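Local coordinates for aldehyde dehydrogenase (Burkholderia vietnamiensis, PDB 5KF0), which probably oxidises aldehydes to carboxylic acids with a nicotinamide cofactor, as other aldehyde dehydrogenases do, and is seen here with NADPH bound, at residues H79-F84 against V200-T204; R87-L91 against I196-V200; T116-A120 against A169-P174; Q74-D78 against A120-V125; R112-T116 against F447-N451. All coordinates share one frame; numbering follows the deposited sequence.

Contact 1. Residues H79-F84 against V200-T204; sequences HCVARF and VLAET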
# COMPACT_ATOMS: atom_id res chain seq x y z
N HIS A 79 14.25 -15.55 18.79
CA HIS A 79 14.63 -16.54 19.79
C HIS A 79 13.80 -17.80 19.66
O HIS A 79 14.33 -18.92 19.75
CB HIS A 79 14.47 -15.99 21.20
CG HIS A 79 14.85 -16.97 22.27
ND1 HIS A 79 16.16 -17.25 22.59
CD2 HIS A 79 14.09 -17.75 23.07
CE1 HIS A 79 16.19 -18.16 23.55
NE2 HIS A 79 14.95 -18.48 23.86
N CYS A 80 12.49 -17.64 19.46
CA CYS A 80 11.60 -18.78 19.25
C CYS A 80 12.02 -19.58 18.02
O CYS A 80 12.14 -20.81 18.09
CB CYS A 80 10.16 -18.31 19.09
SG CYS A 80 9.45 -17.64 20.62
N VAL A 81 12.24 -18.90 16.89
CA VAL A 81 12.67 -19.59 15.67
C VAL A 81 13.92 -20.42 15.92
O VAL A 81 14.00 -21.60 15.54
CB VAL A 81 12.91 -18.57 14.53
CG1 VAL A 81 13.61 -19.26 13.34
CG2 VAL A 81 11.60 -17.96 14.10
N ALA A 82 14.93 -19.81 16.56
CA ALA A 82 16.18 -20.52 16.81
C ALA A 82 15.96 -21.74 17.70
O ALA A 82 16.54 -22.80 17.46
CB ALA A 82 17.20 -19.58 17.44
N ARG A 83 15.14 -21.59 18.74
CA ARG A 83 14.95 -22.70 19.67
C ARG A 83 14.08 -23.80 19.08
O ARG A 83 14.29 -24.98 19.38
CB ARG A 83 14.36 -22.17 20.99
CG ARG A 83 15.30 -21.24 21.76
CD ARG A 83 16.42 -21.99 22.51
NE ARG A 83 15.88 -22.64 23.69
CZ ARG A 83 16.00 -23.94 23.97
NH1 ARG A 83 16.69 -24.74 23.17
NH2 ARG A 83 15.44 -24.43 25.07
N PHE A 84 13.11 -23.44 18.23
CA PHE A 84 12.31 -24.47 17.57
C PHE A 84 13.17 -25.30 16.63
O PHE A 84 13.00 -26.52 16.52
CB PHE A 84 11.13 -23.85 16.81
CG PHE A 84 10.14 -23.11 17.68
CD1 PHE A 84 10.03 -23.37 19.04
CD2 PHE A 84 9.33 -22.13 17.12
CE1 PHE A 84 9.11 -22.67 19.83
CE2 PHE A 84 8.41 -21.42 17.89
CZ PHE A 84 8.29 -21.70 19.24
N VAL A 200 9.73 -22.07 25.71
CA VAL A 200 10.66 -21.27 24.92
C VAL A 200 10.42 -19.78 25.15
O VAL A 200 11.36 -19.01 25.36
CB VAL A 200 10.55 -21.66 23.43
CG1 VAL A 200 11.29 -20.66 22.55
CG2 VAL A 200 11.11 -23.06 23.23
N LEU A 201 9.15 -19.35 25.12
CA LEU A 201 8.84 -17.95 25.40
C LEU A 201 9.25 -17.54 26.80
O LEU A 201 9.62 -16.38 27.02
CB LEU A 201 7.34 -17.70 25.21
CG LEU A 201 6.86 -17.56 23.77
CD1 LEU A 201 5.34 -17.57 23.75
CD2 LEU A 201 7.42 -16.27 23.19
N ALA A 202 9.20 -18.47 27.76
CA ALA A 202 9.57 -18.15 29.13
C ALA A 202 11.06 -17.84 29.27
O ALA A 202 11.45 -17.23 30.27
CB ALA A 202 9.20 -19.32 30.05
N GLU A 203 11.87 -18.22 28.29
CA GLU A 203 13.29 -17.89 28.27
C GLU A 203 13.56 -16.45 27.87
O GLU A 203 14.70 -15.99 28.03
CB GLU A 203 14.03 -18.82 27.30
CG GLU A 203 13.88 -20.31 27.62
CD GLU A 203 14.44 -21.22 26.54
OE1 GLU A 203 14.80 -20.72 25.45
OE2 GLU A 203 14.51 -22.44 26.77
N THR A 204 12.56 -15.73 27.35
CA THR A 204 12.78 -14.39 26.84
C THR A 204 12.52 -13.34 27.91
O THR A 204 11.97 -13.61 28.98
CB THR A 204 11.90 -14.09 25.63
OG1 THR A 204 10.54 -13.94 26.06
CG2 THR A 204 12.00 -15.20 24.60

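Contact 2. Residues R87-L91 against I196-V200; sequences RFDEL and IIAEV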
# COMPACT_ATOMS: atom_id res chain seq x y z
N ARG A 87 15.11 -27.67 18.78
CA ARG A 87 14.27 -28.69 19.40
C ARG A 87 13.34 -29.35 18.39
O ARG A 87 12.28 -29.86 18.76
CB ARG A 87 13.48 -28.06 20.55
CG ARG A 87 14.41 -27.48 21.63
CD ARG A 87 13.65 -26.75 22.73
NE ARG A 87 12.87 -27.66 23.56
CZ ARG A 87 12.31 -27.32 24.71
NH1 ARG A 87 12.46 -26.09 25.19
NH2 ARG A 87 11.62 -28.22 25.41
N PHE A 88 13.77 -29.37 17.12
CA PHE A 88 12.91 -29.81 16.02
C PHE A 88 12.39 -31.23 16.24
O PHE A 88 11.18 -31.48 16.14
CB PHE A 88 13.69 -29.71 14.71
CG PHE A 88 12.87 -29.98 13.48
CD1 PHE A 88 12.30 -28.94 12.77
CD2 PHE A 88 12.68 -31.28 13.03
CE1 PHE A 88 11.55 -29.18 11.63
CE2 PHE A 88 11.94 -31.53 11.89
CZ PHE A 88 11.37 -30.49 11.20
N ASP A 89 13.30 -32.17 16.53
CA ASP A 89 12.88 -33.56 16.70
C ASP A 89 12.02 -33.75 17.94
O ASP A 89 11.12 -34.60 17.94
CB ASP A 89 14.11 -34.47 16.75
CG ASP A 89 14.91 -34.45 15.46
OD1 ASP A 89 14.30 -34.34 14.38
OD2 ASP A 89 16.15 -34.55 15.51
N GLU A 90 12.29 -32.99 19.00
CA GLU A 90 11.46 -33.07 20.20
C GLU A 90 10.04 -32.62 19.89
O GLU A 90 9.06 -33.29 20.28
CB GLU A 90 12.08 -32.22 21.31
CG GLU A 90 11.21 -32.08 22.54
CD GLU A 90 11.78 -31.07 23.52
OE1 GLU A 90 12.88 -30.52 23.26
OE2 GLU A 90 11.13 -30.81 24.55
N LEU A 91 9.90 -31.48 19.21
CA LEU A 91 8.57 -30.99 18.84
C LEU A 91 7.85 -31.98 17.94
O LEU A 91 6.64 -32.23 18.12
CB LEU A 91 8.70 -29.62 18.16
CG LEU A 91 9.00 -28.49 19.15
CD1 LEU A 91 9.63 -27.30 18.43
CD2 LEU A 91 7.73 -28.08 19.88
N ILE A 196 5.49 -26.49 25.12
CA ILE A 196 6.89 -26.32 24.72
C ILE A 196 7.10 -24.92 24.13
O ILE A 196 8.11 -24.26 24.42
CB ILE A 196 7.31 -27.42 23.73
CG1 ILE A 196 7.29 -28.79 24.42
CG2 ILE A 196 8.71 -27.13 23.18
CD1 ILE A 196 7.43 -29.95 23.44
N ILE A 197 6.16 -24.45 23.32
CA ILE A 197 6.19 -23.06 22.86
C ILE A 197 6.27 -22.12 24.06
O ILE A 197 7.08 -21.19 24.09
CB ILE A 197 4.96 -22.75 21.98
CG1 ILE A 197 5.02 -23.53 20.66
CG2 ILE A 197 4.86 -21.25 21.71
CD1 ILE A 197 3.80 -23.31 19.76
N ALA A 198 5.45 -22.39 25.09
CA ALA A 198 5.46 -21.54 26.29
C ALA A 198 6.80 -21.59 27.01
O ALA A 198 7.30 -20.56 27.48
CB ALA A 198 4.34 -21.98 27.24
N GLU A 199 7.41 -22.78 27.11
CA GLU A 199 8.71 -22.89 27.77
C GLU A 199 9.77 -22.06 27.05
O GLU A 199 10.60 -21.40 27.68
CB GLU A 199 9.13 -24.36 27.81
CG GLU A 199 10.46 -24.62 28.50
CD GLU A 199 11.01 -25.99 28.15
OE1 GLU A 199 12.24 -26.16 28.15
OE2 GLU A 199 10.20 -26.91 27.87
N VAL A 200 9.73 -22.07 25.71
CA VAL A 200 10.66 -21.27 24.92
C VAL A 200 10.42 -19.78 25.15
O VAL A 200 11.36 -19.01 25.36
CB VAL A 200 10.55 -21.66 23.43
CG1 VAL A 200 11.29 -20.66 22.55
CG2 VAL A 200 11.11 -23.06 23.23

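Contact 3. Residues T116-A120 against A169-P174; sequences TFRVA and AHKVAP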
# COMPACT_ATOMS: atom_id res chain seq x y z
N THR A 116 5.98 -19.89 10.28
CA THR A 116 5.01 -18.92 10.76
C THR A 116 5.66 -17.89 11.68
O THR A 116 5.42 -16.69 11.55
CB THR A 116 3.86 -19.66 11.45
OG1 THR A 116 3.21 -20.51 10.50
CG2 THR A 116 2.83 -18.68 12.05
N PHE A 117 6.51 -18.35 12.61
CA PHE A 117 7.23 -17.40 13.45
C PHE A 117 8.20 -16.54 12.65
O PHE A 117 8.40 -15.36 13.00
CB PHE A 117 7.97 -18.13 14.58
CG PHE A 117 7.12 -18.33 15.81
CD1 PHE A 117 6.10 -19.28 15.81
CD2 PHE A 117 7.33 -17.57 16.95
CE1 PHE A 117 5.29 -19.45 16.94
CE2 PHE A 117 6.54 -17.75 18.09
CZ PHE A 117 5.52 -18.69 18.08
N ARG A 118 8.80 -17.09 11.60
CA ARG A 118 9.72 -16.28 10.81
C ARG A 118 8.98 -15.18 10.05
O ARG A 118 9.47 -14.05 9.96
CB ARG A 118 10.51 -17.15 9.84
CG ARG A 118 11.49 -16.32 9.04
CD ARG A 118 12.54 -17.13 8.35
NE ARG A 118 13.55 -16.22 7.85
CZ ARG A 118 14.61 -16.57 7.13
NH1 ARG A 118 14.82 -17.85 6.82
NH2 ARG A 118 15.46 -15.64 6.74
N VAL A 119 7.80 -15.48 9.50
CA VAL A 119 7.01 -14.42 8.87
C VAL A 119 6.67 -13.34 9.90
O VAL A 119 6.74 -12.13 9.61
CB VAL A 119 5.72 -14.97 8.23
CG1 VAL A 119 4.86 -13.84 7.67
CG2 VAL A 119 6.03 -15.97 7.14
N ALA A 120 6.29 -13.75 11.11
CA ALA A 120 5.98 -12.78 12.15
C ALA A 120 7.20 -11.94 12.51
O ALA A 120 7.07 -10.73 12.75
CB ALA A 120 5.43 -13.48 13.39
N ALA A 169 0.62 -21.10 16.60
CA ALA A 169 1.57 -20.11 16.10
C ALA A 169 0.88 -18.98 15.35
O ALA A 169 1.31 -17.83 15.43
CB ALA A 169 2.60 -20.78 15.19
N HIS A 170 -0.20 -19.30 14.63
CA HIS A 170 -0.90 -18.26 13.87
C HIS A 170 -1.64 -17.28 14.76
O HIS A 170 -2.13 -16.27 14.24
CB HIS A 170 -1.84 -18.91 12.84
CG HIS A 170 -1.16 -19.19 11.54
ND1 HIS A 170 -0.79 -18.19 10.66
CD2 HIS A 170 -0.72 -20.36 10.99
CE1 HIS A 170 -0.17 -18.72 9.62
NE2 HIS A 170 -0.12 -20.04 9.79
N LYS A 171 -1.72 -17.52 16.07
CA LYS A 171 -2.21 -16.54 17.02
C LYS A 171 -1.10 -15.94 17.87
O LYS A 171 -1.01 -14.72 18.00
CB LYS A 171 -3.29 -17.17 17.93
CG LYS A 171 -4.43 -17.83 17.12
CD LYS A 171 -5.56 -18.33 18.03
CE LYS A 171 -6.53 -19.23 17.25
NZ LYS A 171 -7.21 -18.49 16.13
N VAL A 172 -0.23 -16.80 18.42
CA VAL A 172 0.85 -16.37 19.31
C VAL A 172 1.82 -15.45 18.57
O VAL A 172 2.20 -14.39 19.09
CB VAL A 172 1.57 -17.60 19.88
CG1 VAL A 172 2.86 -17.18 20.59
CG2 VAL A 172 0.65 -18.37 20.82
N ALA A 173 2.29 -15.87 17.39
CA ALA A 173 3.34 -15.11 16.73
C ALA A 173 2.87 -13.72 16.32
O ALA A 173 3.60 -12.75 16.58
CB ALA A 173 3.90 -15.90 15.54
N PRO A 174 1.70 -13.54 15.72
CA PRO A 174 1.24 -12.17 15.42
C PRO A 174 0.95 -11.37 16.67
O PRO A 174 1.16 -10.14 16.67
CB PRO A 174 -0.03 -12.37 14.59
CG PRO A 174 -0.18 -13.83 14.36
CD PRO A 174 0.80 -14.58 15.17

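Contact 4. Residues Q74-D78 against A120-V125; sequences QAVLD and ASEEAV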
# COMPACT_ATOMS: atom_id res chain seq x y z
N GLN A 74 10.70 -8.37 17.58
CA GLN A 74 11.35 -9.23 16.61
C GLN A 74 12.36 -10.17 17.27
O GLN A 74 12.45 -11.35 16.91
CB GLN A 74 12.05 -8.37 15.55
CG GLN A 74 12.68 -9.20 14.44
CD GLN A 74 13.41 -8.34 13.42
OE1 GLN A 74 14.33 -7.61 13.76
NE2 GLN A 74 12.97 -8.41 12.17
N ALA A 75 13.14 -9.66 18.23
CA ALA A 75 14.15 -10.49 18.87
C ALA A 75 13.52 -11.65 19.63
O ALA A 75 14.07 -12.76 19.66
CB ALA A 75 15.01 -9.65 19.81
N VAL A 76 12.37 -11.41 20.26
CA VAL A 76 11.64 -12.49 20.93
C VAL A 76 11.24 -13.55 19.92
O VAL A 76 11.44 -14.75 20.15
CB VAL A 76 10.41 -11.92 21.67
CG1 VAL A 76 9.49 -13.05 22.10
CG2 VAL A 76 10.85 -11.10 22.89
N LEU A 77 10.69 -13.12 18.78
CA LEU A 77 10.28 -14.07 17.75
C LEU A 77 11.48 -14.84 17.20
O LEU A 77 11.39 -16.06 16.96
CB LEU A 77 9.53 -13.34 16.64
CG LEU A 77 8.17 -12.81 17.12
CD1 LEU A 77 7.65 -11.67 16.23
CD2 LEU A 77 7.15 -13.95 17.19
N ASP A 78 12.60 -14.15 17.00
CA ASP A 78 13.80 -14.81 16.49
C ASP A 78 14.33 -15.84 17.48
O ASP A 78 14.85 -16.89 17.07
CB ASP A 78 14.90 -13.80 16.19
CG ASP A 78 14.56 -12.89 15.04
OD1 ASP A 78 13.73 -13.30 14.19
OD2 ASP A 78 15.13 -11.78 14.97
N ALA A 120 6.29 -13.75 11.11
CA ALA A 120 5.98 -12.78 12.15
C ALA A 120 7.20 -11.94 12.51
O ALA A 120 7.07 -10.73 12.75
CB ALA A 120 5.43 -13.48 13.39
N SER A 121 8.39 -12.55 12.57
CA SER A 121 9.60 -11.78 12.85
C SER A 121 9.81 -10.68 11.81
O SER A 121 10.16 -9.55 12.15
CB SER A 121 10.82 -12.72 12.88
OG SER A 121 12.02 -11.97 12.82
N GLU A 122 9.58 -11.00 10.53
CA GLU A 122 9.68 -10.00 9.47
C GLU A 122 8.62 -8.91 9.61
O GLU A 122 8.93 -7.72 9.47
CB GLU A 122 9.56 -10.69 8.10
CG GLU A 122 10.65 -11.72 7.82
CD GLU A 122 10.31 -12.57 6.61
OE1 GLU A 122 9.26 -12.32 5.98
OE2 GLU A 122 11.09 -13.50 6.28
N GLU A 123 7.37 -9.30 9.87
CA GLU A 123 6.29 -8.32 9.91
C GLU A 123 6.38 -7.44 11.15
O GLU A 123 5.87 -6.31 11.14
CB GLU A 123 4.92 -9.00 9.84
CG GLU A 123 4.66 -9.73 8.52
CD GLU A 123 4.47 -8.78 7.33
OE1 GLU A 123 4.27 -7.56 7.55
OE2 GLU A 123 4.52 -9.25 6.18
N ALA A 124 7.06 -7.91 12.21
CA ALA A 124 7.10 -7.14 13.45
C ALA A 124 7.76 -5.78 13.27
O ALA A 124 7.48 -4.85 14.04
CB ALA A 124 7.86 -7.93 14.53
N VAL A 125 8.66 -5.64 12.30
CA VAL A 125 9.38 -4.39 12.11
C VAL A 125 8.82 -3.57 10.95
O VAL A 125 9.46 -2.61 10.52
CB VAL A 125 10.89 -4.62 11.94
CG1 VAL A 125 11.49 -5.15 13.24
CG2 VAL A 125 11.17 -5.59 10.79

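Contact 5. Residues R112-T116 against F447-N451; sequences RLIDT and FRVDN. With ACT (acetate ion), chain H.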
# COMPACT_ATOMS: atom_id res chain seq x y z
N ARG A 112 6.49 -25.79 9.48
CA ARG A 112 5.51 -24.71 9.33
C ARG A 112 5.50 -23.80 10.54
O ARG A 112 5.37 -22.57 10.41
CB ARG A 112 4.12 -25.32 9.12
CG ARG A 112 3.95 -26.07 7.81
CD ARG A 112 3.66 -25.12 6.66
NE ARG A 112 2.42 -24.36 6.88
CZ ARG A 112 1.20 -24.85 6.73
NH1 ARG A 112 1.04 -26.11 6.33
NH2 ARG A 112 0.14 -24.10 6.97
N LEU A 113 5.61 -24.38 11.74
CA LEU A 113 5.69 -23.59 12.97
C LEU A 113 6.83 -22.58 12.88
O LEU A 113 6.66 -21.40 13.22
CB LEU A 113 5.91 -24.53 14.17
CG LEU A 113 6.44 -23.90 15.47
CD1 LEU A 113 5.39 -22.98 16.11
CD2 LEU A 113 6.88 -24.97 16.48
N ILE A 114 7.99 -23.04 12.44
CA ILE A 114 9.14 -22.16 12.25
C ILE A 114 8.86 -21.12 11.17
O ILE A 114 9.15 -19.93 11.36
CB ILE A 114 10.40 -22.99 11.93
CG1 ILE A 114 10.81 -23.81 13.15
CG2 ILE A 114 11.54 -22.09 11.49
CD1 ILE A 114 11.65 -25.04 12.83
N ASP A 115 8.28 -21.55 10.04
CA ASP A 115 7.91 -20.63 8.97
C ASP A 115 6.99 -19.52 9.49
O ASP A 115 7.18 -18.34 9.17
CB ASP A 115 7.19 -21.37 7.83
CG ASP A 115 8.11 -22.25 6.98
OD1 ASP A 115 9.35 -22.12 7.04
OD2 ASP A 115 7.56 -23.09 6.23
N THR A 116 5.98 -19.89 10.28
CA THR A 116 5.01 -18.92 10.76
C THR A 116 5.66 -17.89 11.68
O THR A 116 5.42 -16.69 11.55
CB THR A 116 3.86 -19.66 11.45
OG1 THR A 116 3.21 -20.51 10.50
CG2 THR A 116 2.83 -18.68 12.05
N PHE A 447 -3.92 -26.81 0.23
CA PHE A 447 -2.67 -26.05 0.27
C PHE A 447 -2.82 -24.78 1.09
O PHE A 447 -3.80 -24.03 0.93
CB PHE A 447 -2.22 -25.69 -1.15
CG PHE A 447 -1.02 -24.79 -1.17
CD1 PHE A 447 0.26 -25.32 -1.04
CD2 PHE A 447 -1.15 -23.41 -1.29
CE1 PHE A 447 1.37 -24.49 -1.03
CE2 PHE A 447 -0.04 -22.59 -1.27
CZ PHE A 447 1.22 -23.13 -1.15
N ARG A 448 -1.83 -24.52 1.95
CA ARG A 448 -1.69 -23.25 2.66
C ARG A 448 -0.20 -22.95 2.83
O ARG A 448 0.59 -23.84 3.14
CB ARG A 448 -2.35 -23.30 4.04
CG ARG A 448 -2.18 -21.99 4.84
CD ARG A 448 -2.82 -22.12 6.22
NE ARG A 448 -2.79 -20.85 6.94
CZ ARG A 448 -3.29 -20.67 8.16
NH1 ARG A 448 -3.80 -21.70 8.83
NH2 ARG A 448 -3.27 -19.46 8.70
N VAL A 449 0.17 -21.70 2.60
CA VAL A 449 1.49 -21.19 2.96
C VAL A 449 1.28 -20.07 3.97
O VAL A 449 0.29 -19.34 3.91
CB VAL A 449 2.28 -20.75 1.70
CG1 VAL A 449 1.53 -19.71 0.89
CG2 VAL A 449 3.69 -20.28 2.05
N ASP A 450 2.18 -19.98 4.95
CA ASP A 450 1.76 -19.34 6.20
C ASP A 450 1.69 -17.83 6.15
O ASP A 450 1.15 -17.23 7.08
CB ASP A 450 2.66 -19.82 7.34
CG ASP A 450 2.44 -21.29 7.63
OD1 ASP A 450 1.32 -21.63 8.05
OD2 ASP A 450 3.37 -22.09 7.43
N ASN A 451 2.19 -17.18 5.09
CA ASN A 451 1.98 -15.74 4.98
C ASN A 451 0.67 -15.37 4.30
O ASN A 451 0.26 -14.21 4.40
CB ASN A 451 3.14 -15.08 4.21
CG ASN A 451 3.24 -15.57 2.78
OD1 ASN A 451 2.91 -16.72 2.48
ND2 ASN A 451 3.72 -14.70 1.89
C ACT H . -3.42 -25.42 7.50
O ACT H . -2.58 -26.07 6.83
OXT ACT H . -2.98 -24.63 8.37
CH3 ACT H . -4.90 -25.55 7.30
O HOH W 1 4.50 -22.00 5.09

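Contact 1. Residues H79-F84 against V200-T204
Glu203 is held by two side chains from one face of helix 70-86, His79 and Arg83, set one turn apart. Its OE1 takes two bonds: His79 NE2 donates to the anti lone pair at 2.8 Å, almost in the plane of the imidazole, and Arg83 NE fills the syn lone pair at 2.8 Å. Arg83 NH2 reaches the syn side of Glu203 OE2, also at 2.8 Å, which makes a side-on salt bridge with guanidinium and carboxylate nearly coplanar, 11° apart. The imidazole is turned 71° from that carboxylate. Arg83 CG, anti to the carbonyl carbon, lies over one face of the His79 ring; bends at chi2 and chi3 beyond it bring the NE edge round to the glutamate. Three N-H donors probably favour the ionised Glu203, and the bond from the imidazole is consistent with a proton on His79 NE2.

Below these polar groups Val200 is a knob in a hole formed by His79, Cys80, Arg83 and Phe84. Its CG1 packs 3.8 Å from Arg83 CB, and its CG2 meets Phe84 CE1 at 4.0 Å. Cys80 SG approaches Leu201 CD2 to 3.6 Å. Thr204 turns its OG1 back to Leu201 O, leaving the methyl CG2 to meet His79 CD2 at 3.6 Å.

The contact thus joins the last turn of helix 192-202 and the residues that follow to helix 70-86. Behind it, Phe84 meets Phe117 of helix 103-123 edge-to-face, while Leu201 reaches Phe211 of strand 211-213 and Val172 of helix 164-178.

Contact 2. Residues R87-L91 against I196-V200
Arg87 is shared between two glutamates, Glu199 across the contact and Glu90 in its own segment, and its NH2 serves both. The grip on Glu90 is side-on: NE donates to OE1 at 2.9 Å, and NH2 to Glu90 OE2 at 2.8 Å with a nearly straight 172° angle. Toward Glu199 the geometry is less regular. Arg87 NH2 reaches OE2 at 3.1 Å from above the carboxylate plane, and the NH1 bond to Glu199 OE1 is weak; the guanidinium and carboxylate planes stand 60° apart. A bend at chi3 (69°) in an otherwise extended chain turns the guanidinium edge between the two acids, whose like charges it probably offsets.

This salt-bridge network spans two helices of the aldehyde dehydrogenase fold: Arg87 sits at the N-cap position of helix 88-99, and Glu199 rides on helix 192-202, the helix that follows strand 182-185 of the six-stranded sheet.

Ile196 packs below the charges. Its CG2 lies 3.8 Å from Arg87 NH2, over one guanidinium face but off its centre, and touches Leu91 CD2 at 3.6 Å, the isoleucine and leucine side chains lying antiparallel, side by side. Ile196 CD1 comes 4.0 Å from Glu90 OE2.

Contact 3. Residues T116-A120 against A169-P174
Two CH-pi contacts, one in each direction, join Thr116 and Phe117 to the neighbouring helix. The methyl of Ala173 stands over the middle of the Phe117 ring, its CB 3.8 Å from the centroid and only 2° off the normal. In return Thr116 lays its methyl on His170: CG2 is 3.8 Å from the imidazole centroid, 6° off the normal. The threonine torsion sets CG2, anti to the backbone N, over the imidazole face, with OG1 beside that N.

Among the purely apolar contacts, small residues let the backbones come close. Ala120 CB meets Ala173 CB at 3.6 Å. Ala169 CB touches the edge of the Phe117 ring, 3.5 Å from CE1, and is 3.8 Å from Thr116 CG2. Val172 CG1 approaches Phe117 CZ obliquely at 4.0 Å.

The two segments belong to helices 103-123 and 164-178; the axes of segments 116-120 and 169-174 approach to 9.0 Å at 27°, running in nearly the same direction. Helix 164-178 connects strands 155-158 and 182-185 of the parallel part of the six-stranded sheet, a beta-alpha-beta crossover of the Rossmann-like cofactor-binding region, and helix 103-123 packs along one side of it.

The firm polar partners lie outside the two segments. Thr116 OG1 is hydrogen-bonded to Asn166 OD1, and His170 NE2 to Asp450 OD1, which helps hold the imidazole that the threonine methyl covers. Ile467 of helix 467-473 also packs on Thr116.

Contact 4. Residues Q74-D78 against A120-V125
Gln74 begins the contact with Ser121, where helix 70-86 packs on the C-terminal part of helix 103-123 at a subunit interface of the aldehyde dehydrogenase tetramer. Its chain is fully extended, CG anti to the backbone N (chi1 -176°), which carries the amide across to the other helix. There NE2 donates to Ser121 O at 3.0 Å. The amide comes in well above the plane of that carbonyl. Val125 CG2 lies 3.6 Å from the same Gln74 NE2, and Val125 CG1 packs 3.7 Å from Gln74 CD, so the amide is flanked by apolar atoms as well as bonded. The same NE2 also has a partner in another chain, Glu122 of the second subunit, and therefore serves the helix pair and the interface together.

One turn on, Leu77 points toward the other helix. Its CD1 reaches Ala120 CB at 4.0 Å and Ala124 CB at 4.1 Å, and also lies against the Ala120 carbonyl; Leu77 CB packs against Ser121 CB. Beyond this pair Leu77 leans on Ala173 and Leu176 of helix 164-178, so the leucine joins three helices.

Asp78 closes the segment with its two carboxylate oxygens split between chains. OD2 forms a salt bridge with Arg118 of the second subunit, while OD1 accepts from the serine within its own. Ser121 has OG anti to its backbone N (chi1 166°), which aims the hydroxyl at Asp78 OD1, 2.6 Å away on the syn side and 25° out of the carboxylate plane.

Contact 5. Residues R112-T116 against F447-N451
Arg112 clasps Asp450 side-on, one nitrogen to each oxygen. NE meets OD2 on the syn side, tilted from the carboxylate plane; the modelled 2.5 Å between Arg112 NE and Asp450 OD2 is doubtful, as the arginine has two conformers. NH2 reaches Asp450 OD1 at 2.9 Å, from above that plane. The salt bridge ties helix 103-123 to the loop between strands 438-441 and 461-462, beside the NADPH pocket of this aldehyde dehydrogenase fold. Bends at chi2 and chi3 (-82° and -60°) curl the arginine so that its edge meets the acid. Asn166 ND2 also donates to Asp450 OD1, and this gathering probably favours the charged aspartate.

A water bridges next, donating to Asp450 OD2 at 2.6 Å, accepting from Asp450 N and donating a weak hydrogen bond to Asp115 OD2. An acetate, probably from the crystallisation liquor, sits between the arginines: Arg448 NH1 donates to its OXT at 3.1 Å, whereas the bonds from Arg112 NH2 are weak.

Outward from these, the Arg448 carbonyl O lies over the centre of the Arg112 guanidinium; the same oxygen accepts from Arg139 of the third subunit. The extended Arg448 chain passes alongside, its CD 3.6 Å from Arg112 NH2.

Overall arrangement
Contacts 1 to 4 mainly join helices, and contact 5 brings in a loop from far along the chain. Contacts 1 and 2 lie 8 Å apart between centres and share Val200 on helix 192-202, which meets helices 70-86 and 88-99 in turn. Contacts 3, 4 and 5 all use helix 103-123: contact 3 shares Ala120 with contact 4 and Thr116 with contact 5, its centre about 9 Å from each. Phe84 and Phe117 connect contacts 1 and 3. Contact 3 is nested inside the loops that contacts 1 and 2 close. Together they link these helices and helix 164-178 into one packed group reaching from the loop of contact 5, near NADPH, to the subunit interface at contact 4.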